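Mypaa.01249.c (Mycobacterium paratuberculosis, PDB 3RD5) probably acts as an oxidoreductase of the short-chain dehydrogenase/reductase family, although its substrate and physiological role are not established. Local coordinates at residues A41-T50 with Q63-Q72. Sequence-based numbering, arbitrary orientation.
Sequences ATVIMAVRDT and QVEVRELDLQ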
ATOM      1  N   ALA A  41       6.753  -9.285 -15.578  1.00 15.34           N
ATOM      2  CA  ALA A  41       6.303  -9.757 -14.258  1.00 15.06           C
ATOM      3  C   ALA A  41       5.085 -10.656 -14.357  1.00 14.92           C
ATOM      4  O   ALA A  41       4.207 -10.456 -15.203  1.00 15.94           O
ATOM      5  CB  ALA A  41       5.926  -8.595 -13.333  1.00 14.80           C
ATOM      6  N   THR A  42       4.991 -11.619 -13.442  1.00 15.35           N
ATOM      7  CA  THR A  42       3.742 -12.327 -13.181  1.00 15.77           C
ATOM      8  C   THR A  42       3.022 -11.498 -12.122  1.00 14.56           C
ATOM      9  O   THR A  42       3.436 -11.471 -10.970  1.00 15.47           O
ATOM     10  CB  THR A  42       3.988 -13.752 -12.685  1.00 17.08           C
ATOM     11  OG1 THR A  42       4.650 -14.511 -13.730  1.00 20.59           O
ATOM     12  CG2 THR A  42       2.681 -14.434 -12.332  1.00 21.21           C
ATOM     13  N   VAL A  43       1.952 -10.813 -12.522  1.00 15.36           N
ATOM     14  CA  VAL A  43       1.218  -9.905 -11.628  1.00 14.40           C
ATOM     15  C   VAL A  43      -0.052 -10.575 -11.133  1.00 14.17           C
ATOM     16  O   VAL A  43      -0.782 -11.185 -11.933  1.00 15.86           O
ATOM     17  CB  VAL A  43       0.851  -8.580 -12.317  1.00 14.51           C
ATOM     18  CG1 VAL A  43       0.073  -7.666 -11.361  1.00 16.72           C
ATOM     19  CG2 VAL A  43       2.102  -7.857 -12.846  1.00 16.41           C
ATOM     20  N   ILE A  44      -0.270 -10.538  -9.829  1.00 14.13           N
ATOM     21  CA  ILE A  44      -1.510 -11.007  -9.203  1.00 15.33           C
ATOM     22  C   ILE A  44      -2.232  -9.768  -8.677  1.00 14.84           C
ATOM     23  O   ILE A  44      -1.755  -9.135  -7.715  1.00 15.04           O
ATOM     24  CB  ILE A  44      -1.223 -11.992  -8.072  1.00 15.60           C
ATOM     25  CG1 ILE A  44      -0.496 -13.228  -8.609  1.00 18.29           C
ATOM     26  CG2 ILE A  44      -2.523 -12.390  -7.355  1.00 18.08           C
ATOM     27  CD1 ILE A  44       0.122 -14.100  -7.510  1.00 20.55           C
ATOM     28  N   MET A  45      -3.321  -9.384  -9.348  1.00 15.40           N
ATOM     29  CA  MET A  45      -4.131  -8.252  -8.940  0.50 16.55           C
ATOM     30  C   MET A  45      -5.215  -8.763  -8.024  1.00 16.29           C
ATOM     31  O   MET A  45      -6.021  -9.614  -8.411  1.00 19.01           O
ATOM     32  CB  MET A  45      -4.775  -7.575 -10.147  0.50 18.95           C
ATOM     33  CG  MET A  45      -5.789  -6.524  -9.811  0.50 21.02           C
ATOM     34  SD  MET A  45      -4.990  -5.120  -9.096  0.50 25.22           S
ATOM     35  CE  MET A  45      -3.552  -5.249 -10.228  0.50 13.27           C
ATOM     36  N   ALA A  46      -5.256  -8.231  -6.811  1.00 14.70           N
ATOM     37  CA  ALA A  46      -6.147  -8.706  -5.747  1.00 14.77           C
ATOM     38  C   ALA A  46      -7.190  -7.635  -5.484  1.00 14.66           C
ATOM     39  O   ALA A  46      -6.861  -6.554  -4.980  1.00 14.91           O
ATOM     40  CB  ALA A  46      -5.307  -9.008  -4.513  1.00 16.12           C
ATOM     41  N   VAL A  47      -8.445  -7.913  -5.883  1.00 14.92           N
ATOM     42  CA  VAL A  47      -9.512  -6.915  -5.953  1.00 15.66           C
ATOM     43  C   VAL A  47     -10.833  -7.462  -5.450  1.00 16.19           C
ATOM     44  O   VAL A  47     -11.055  -8.670  -5.469  1.00 17.27           O
ATOM     45  CB  VAL A  47      -9.703  -6.399  -7.386  1.00 16.34           C
ATOM     46  CG1 VAL A  47      -8.420  -5.706  -7.856  1.00 18.84           C
ATOM     47  CG2 VAL A  47     -10.126  -7.513  -8.389  1.00 18.99           C
ATOM     48  N   ARG A  48     -11.724  -6.566  -5.023  1.00 18.15           N
ATOM     49  CA  ARG A  48     -13.049  -6.945  -4.532  0.50 20.32           C
ATOM     50  C   ARG A  48     -13.935  -7.401  -5.675  1.00 21.25           C
ATOM     51  O   ARG A  48     -14.635  -8.430  -5.575  1.00 23.66           O
ATOM     52  CB  ARG A  48     -13.701  -5.752  -3.820  0.50 21.35           C
ATOM     53  CG  ARG A  48     -15.025  -6.039  -3.079  0.50 25.93           C
ATOM     54  CD  ARG A  48     -15.667  -4.724  -2.590  0.50 30.51           C
ATOM     55  NE  ARG A  48     -16.618  -4.879  -1.483  0.50 34.75           N
ATOM     56  CZ  ARG A  48     -16.393  -4.511  -0.217  0.50 35.62           C
ATOM     57  NH1 ARG A  48     -15.237  -3.969   0.149  0.50 33.66           N
ATOM     58  NH2 ARG A  48     -17.334  -4.700   0.697  0.50 37.57           N
ATOM     59  N   ASP A  49     -13.933  -6.630  -6.763  1.00 21.01           N
ATOM     60  CA  ASP A  49     -14.819  -6.864  -7.914  1.00 22.54           C
ATOM     61  C   ASP A  49     -13.995  -7.515  -9.010  1.00 22.33           C
ATOM     62  O   ASP A  49     -13.346  -6.847  -9.848  1.00 22.67           O
ATOM     63  CB  ASP A  49     -15.457  -5.553  -8.411  1.00 23.85           C
ATOM     64  CG  ASP A  49     -16.445  -5.754  -9.560  1.00 26.90           C
ATOM     65  OD1 ASP A  49     -16.453  -6.821 -10.236  1.00 27.01           O
ATOM     66  OD2 ASP A  49     -17.259  -4.812  -9.791  1.00 31.73           O
ATOM     67  N   THR A  50     -13.991  -8.833  -8.981  1.00 22.20           N
ATOM     68  CA  THR A  50     -13.184  -9.615  -9.920  1.00 21.98           C
ATOM     69  C   THR A  50     -13.725  -9.614 -11.345  1.00 23.60           C
ATOM     70  O   THR A  50     -12.957  -9.778 -12.293  1.00 23.11           O
ATOM     71  CB  THR A  50     -12.976 -11.059  -9.443  1.00 22.14           C
ATOM     72  OG1 THR A  50     -14.257 -11.705  -9.325  1.00 26.05           O
ATOM     73  CG2 THR A  50     -12.218 -11.136  -8.108  1.00 22.89           C
ATOM     74  N   GLN A  63       1.344 -10.844 -18.197  1.00 15.92           N
ATOM     75  CA  GLN A  63       0.585 -11.750 -17.312  1.00 16.45           C
ATOM     76  C   GLN A  63      -0.005 -11.020 -16.105  1.00 15.81           C
ATOM     77  O   GLN A  63       0.693 -10.775 -15.116  1.00 17.12           O
ATOM     78  CB  GLN A  63       1.480 -12.894 -16.882  1.00 16.43           C
ATOM     79  CG  GLN A  63       1.839 -13.776 -18.045  1.00 17.98           C
ATOM     80  CD  GLN A  63       2.687 -14.960 -17.647  1.00 19.21           C
ATOM     81  OE1 GLN A  63       3.895 -14.950 -17.842  1.00 18.68           O
ATOM     82  NE2 GLN A  63       2.054 -15.996 -17.058  1.00 18.86           N
ATOM     83  N   VAL A  64      -1.278 -10.592 -16.202  1.00 16.68           N
ATOM     84  CA  VAL A  64      -1.989 -10.008 -15.048  1.00 17.09           C
ATOM     85  C   VAL A  64      -3.159 -10.928 -14.722  1.00 17.25           C
ATOM     86  O   VAL A  64      -4.126 -11.012 -15.498  1.00 18.18           O
ATOM     87  CB  VAL A  64      -2.500  -8.585 -15.322  1.00 15.87           C
ATOM     88  CG1 VAL A  64      -3.157  -8.018 -14.069  1.00 18.13           C
ATOM     89  CG2 VAL A  64      -1.370  -7.662 -15.781  1.00 18.52           C
ATOM     90  N   GLU A  65      -3.043 -11.643 -13.599  1.00 16.67           N
ATOM     91  CA  GLU A  65      -4.077 -12.531 -13.070  1.00 17.33           C
ATOM     92  C   GLU A  65      -4.921 -11.785 -12.061  1.00 18.41           C
ATOM     93  O   GLU A  65      -4.388 -11.017 -11.308  1.00 19.12           O
ATOM     94  CB  GLU A  65      -3.471 -13.779 -12.387  1.00 17.58           C
ATOM     95  CG  GLU A  65      -4.527 -14.752 -11.834  1.00 22.45           C
ATOM     96  CD  GLU A  65      -3.990 -15.850 -10.934  1.00 24.51           C
ATOM     97  OE1 GLU A  65      -2.756 -15.955 -10.734  1.00 25.29           O
ATOM     98  OE2 GLU A  65      -4.848 -16.629 -10.437  1.00 25.16           O
ATOM     99  N   VAL A  66      -6.223 -12.025 -12.051  1.00 18.39           N
ATOM    100  CA  VAL A  66      -7.127 -11.413 -11.073  1.00 18.71           C
ATOM    101  C   VAL A  66      -7.600 -12.455 -10.051  1.00 18.31           C
ATOM    102  O   VAL A  66      -8.071 -13.551 -10.420  1.00 19.80           O
ATOM    103  CB  VAL A  66      -8.310 -10.811 -11.807  1.00 19.82           C
ATOM    104  CG1 VAL A  66      -9.374 -10.316 -10.845  1.00 21.17           C
ATOM    105  CG2 VAL A  66      -7.820  -9.654 -12.673  1.00 22.36           C
ATOM    106  N   ARG A  67      -7.478 -12.095  -8.767  1.00 17.33           N
ATOM    107  CA  ARG A  67      -7.980 -12.926  -7.655  1.00 17.32           C
ATOM    108  C   ARG A  67      -8.810 -12.058  -6.727  1.00 17.38           C
ATOM    109  O   ARG A  67      -8.606 -10.843  -6.626  1.00 16.95           O
ATOM    110  CB  ARG A  67      -6.841 -13.562  -6.870  1.00 17.59           C
ATOM    111  CG  ARG A  67      -5.964 -14.498  -7.660  1.00 18.00           C
ATOM    112  CD  ARG A  67      -5.006 -15.246  -6.787  1.00 19.22           C
ATOM    113  NE  ARG A  67      -4.038 -15.971  -7.619  1.00 19.60           N
ATOM    114  CZ  ARG A  67      -2.940 -16.561  -7.164  1.00 20.64           C
ATOM    115  NH1 ARG A  67      -2.674 -16.616  -5.873  1.00 20.37           N
ATOM    116  NH2 ARG A  67      -2.092 -17.102  -8.031  1.00 21.92           N
ATOM    117  N   GLU A  68      -9.717 -12.697  -6.008  1.00 19.03           N
ATOM    118  CA  GLU A  68     -10.609 -11.997  -5.084  0.50 18.43           C
ATOM    119  C   GLU A  68      -9.938 -11.678  -3.769  1.00 18.24           C
ATOM    120  O   GLU A  68      -9.312 -12.547  -3.142  1.00 19.50           O
ATOM    121  CB  GLU A  68     -11.854 -12.843  -4.788  0.50 19.91           C
ATOM    122  CG  GLU A  68     -13.003 -12.039  -4.225  0.50 18.06           C
ATOM    123  CD  GLU A  68     -14.190 -12.885  -3.854  0.50 26.43           C
ATOM    124  OE1 GLU A  68     -14.458 -13.885  -4.550  0.50 31.67           O
ATOM    125  OE2 GLU A  68     -14.858 -12.535  -2.853  0.50 31.11           O
ATOM    126  N   LEU A  69     -10.087 -10.423  -3.362  1.00 17.78           N
ATOM    127  CA  LEU A  69      -9.634  -9.938  -2.063  1.00 16.87           C
ATOM    128  C   LEU A  69     -10.575  -8.820  -1.650  1.00 17.15           C
ATOM    129  O   LEU A  69     -10.706  -7.818  -2.375  1.00 18.05           O
ATOM    130  CB  LEU A  69      -8.204  -9.425  -2.118  1.00 17.06           C
ATOM    131  CG  LEU A  69      -7.691  -8.632  -0.908  1.00 16.80           C
ATOM    132  CD1 LEU A  69      -7.678  -9.577   0.299  1.00 18.50           C
ATOM    133  CD2 LEU A  69      -6.313  -8.035  -1.199  1.00 18.09           C
ATOM    134  N   ASP A  70     -11.157  -8.920  -0.446  1.00 16.95           N
ATOM    135  CA  ASP A  70     -11.900  -7.843   0.165  1.00 16.85           C
ATOM    136  C   ASP A  70     -11.151  -7.367   1.408  1.00 15.75           C
ATOM    137  O   ASP A  70     -11.202  -8.021   2.458  1.00 16.11           O
ATOM    138  CB  ASP A  70     -13.303  -8.314   0.559  1.00 17.82           C
ATOM    139  CG  ASP A  70     -14.163  -7.218   1.131  1.00 20.94           C
ATOM    140  OD1 ASP A  70     -13.696  -6.074   1.252  1.00 19.71           O
ATOM    141  OD2 ASP A  70     -15.371  -7.528   1.462  1.00 25.87           O
ATOM    142  N   LEU A  71     -10.421  -6.266   1.289  1.00 15.01           N
ATOM    143  CA  LEU A  71      -9.658  -5.703   2.396  1.00 14.54           C
ATOM    144  C   LEU A  71     -10.506  -5.279   3.577  1.00 16.03           C
ATOM    145  O   LEU A  71      -9.965  -5.092   4.645  1.00 17.58           O
ATOM    146  CB  LEU A  71      -8.803  -4.518   1.937  1.00 15.04           C
ATOM    147  CG  LEU A  71      -7.583  -4.887   1.067  1.00 14.39           C
ATOM    148  CD1 LEU A  71      -7.105  -3.604   0.352  1.00 14.92           C
ATOM    149  CD2 LEU A  71      -6.450  -5.444   1.989  1.00 15.20           C
ATOM    150  N   GLN A  72     -11.821  -5.150   3.396  1.00 15.55           N
ATOM    151  CA  GLN A  72     -12.780  -4.858   4.473  1.00 16.22           C
ATOM    152  C   GLN A  72     -13.327  -6.088   5.165  1.00 16.66           C
ATOM    153  O   GLN A  72     -14.325  -5.995   5.895  1.00 17.58           O
ATOM    154  CB  GLN A  72     -13.949  -3.998   3.956  1.00 16.87           C
ATOM    155  CG  GLN A  72     -13.459  -2.692   3.331  1.00 19.00           C
ATOM    156  CD  GLN A  72     -14.561  -1.681   3.019  1.00 26.71           C
ATOM    157  OE1 GLN A  72     -15.658  -1.716   3.598  1.00 33.53           O
ATOM    158  NE2 GLN A  72     -14.222  -0.700   2.187  1.00 26.14           N
TER
HETATM  159  O   HOH W   1       4.219 -10.327 -17.864  1.00 15.14           O
HETATM  160  O   HOH W   2     -15.294  -9.508  -3.109  1.00 37.15           O
HETATM  161  O   HOH W   3     -14.760 -13.523  -7.181  1.00 44.06           O
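R48 and D70 pair by charge without a directed hydrogen bond in the one of two R48 conformers described here: R48 NH1 is 2.8 Å from D70 OD1, yet the carboxylate sits over one face of the guanidinium, the two planes are 60° apart, and no N-H points at the oxygen. The pair lies just beyond two parallel strands, 42-47 and 63-68, which with helix 50-57 form a beta-alpha-beta unit of the Rossmann-type fold of short-chain dehydrogenases. Strand 63-68 is the outermost on this side of the sheet, while strand 42-47 also bonds strand 18-22. Six backbone bonds fix the register: V43, M45 and V47 donate to the carbonyls of Q63, E65 and R67, and their own oxygens accept from E65, R67 and L69. The last departs from the pattern, since L69 N approaches V47 O from 58° above the carbonyl plane, where the chain is already leaving the strand.

On the face of I44, E65 and R67, the arginine grips the glutamate side-on, NE to OE2 and NH2 to OE1, both at 3.0 Å. This grip holds the guanidinium so that I44 CD1 lies 3.7 Å above its plane, offset toward the rim, and I44 CG2 rests 3.8 Å from R67 CD. Beside it, A46 CB packs on L69 CD2, with F80 of helix 74-82 covering both. On the reverse face V43, M45 and V64 turn to helix 27-38.

With V47 CG1 anti to the carbonyl carbon (chi1 -62°), CG2 falls between backbone N and carbonyl carbon and meets V66 CG1 at 3.8 Å. In one of its two conformers, E68 is linked by two waters to R48 O and T50 OG1. D70 OD1 serves twice, for besides facing R48 it closes an Asx turn by accepting from Q72 N at 3.0 Å.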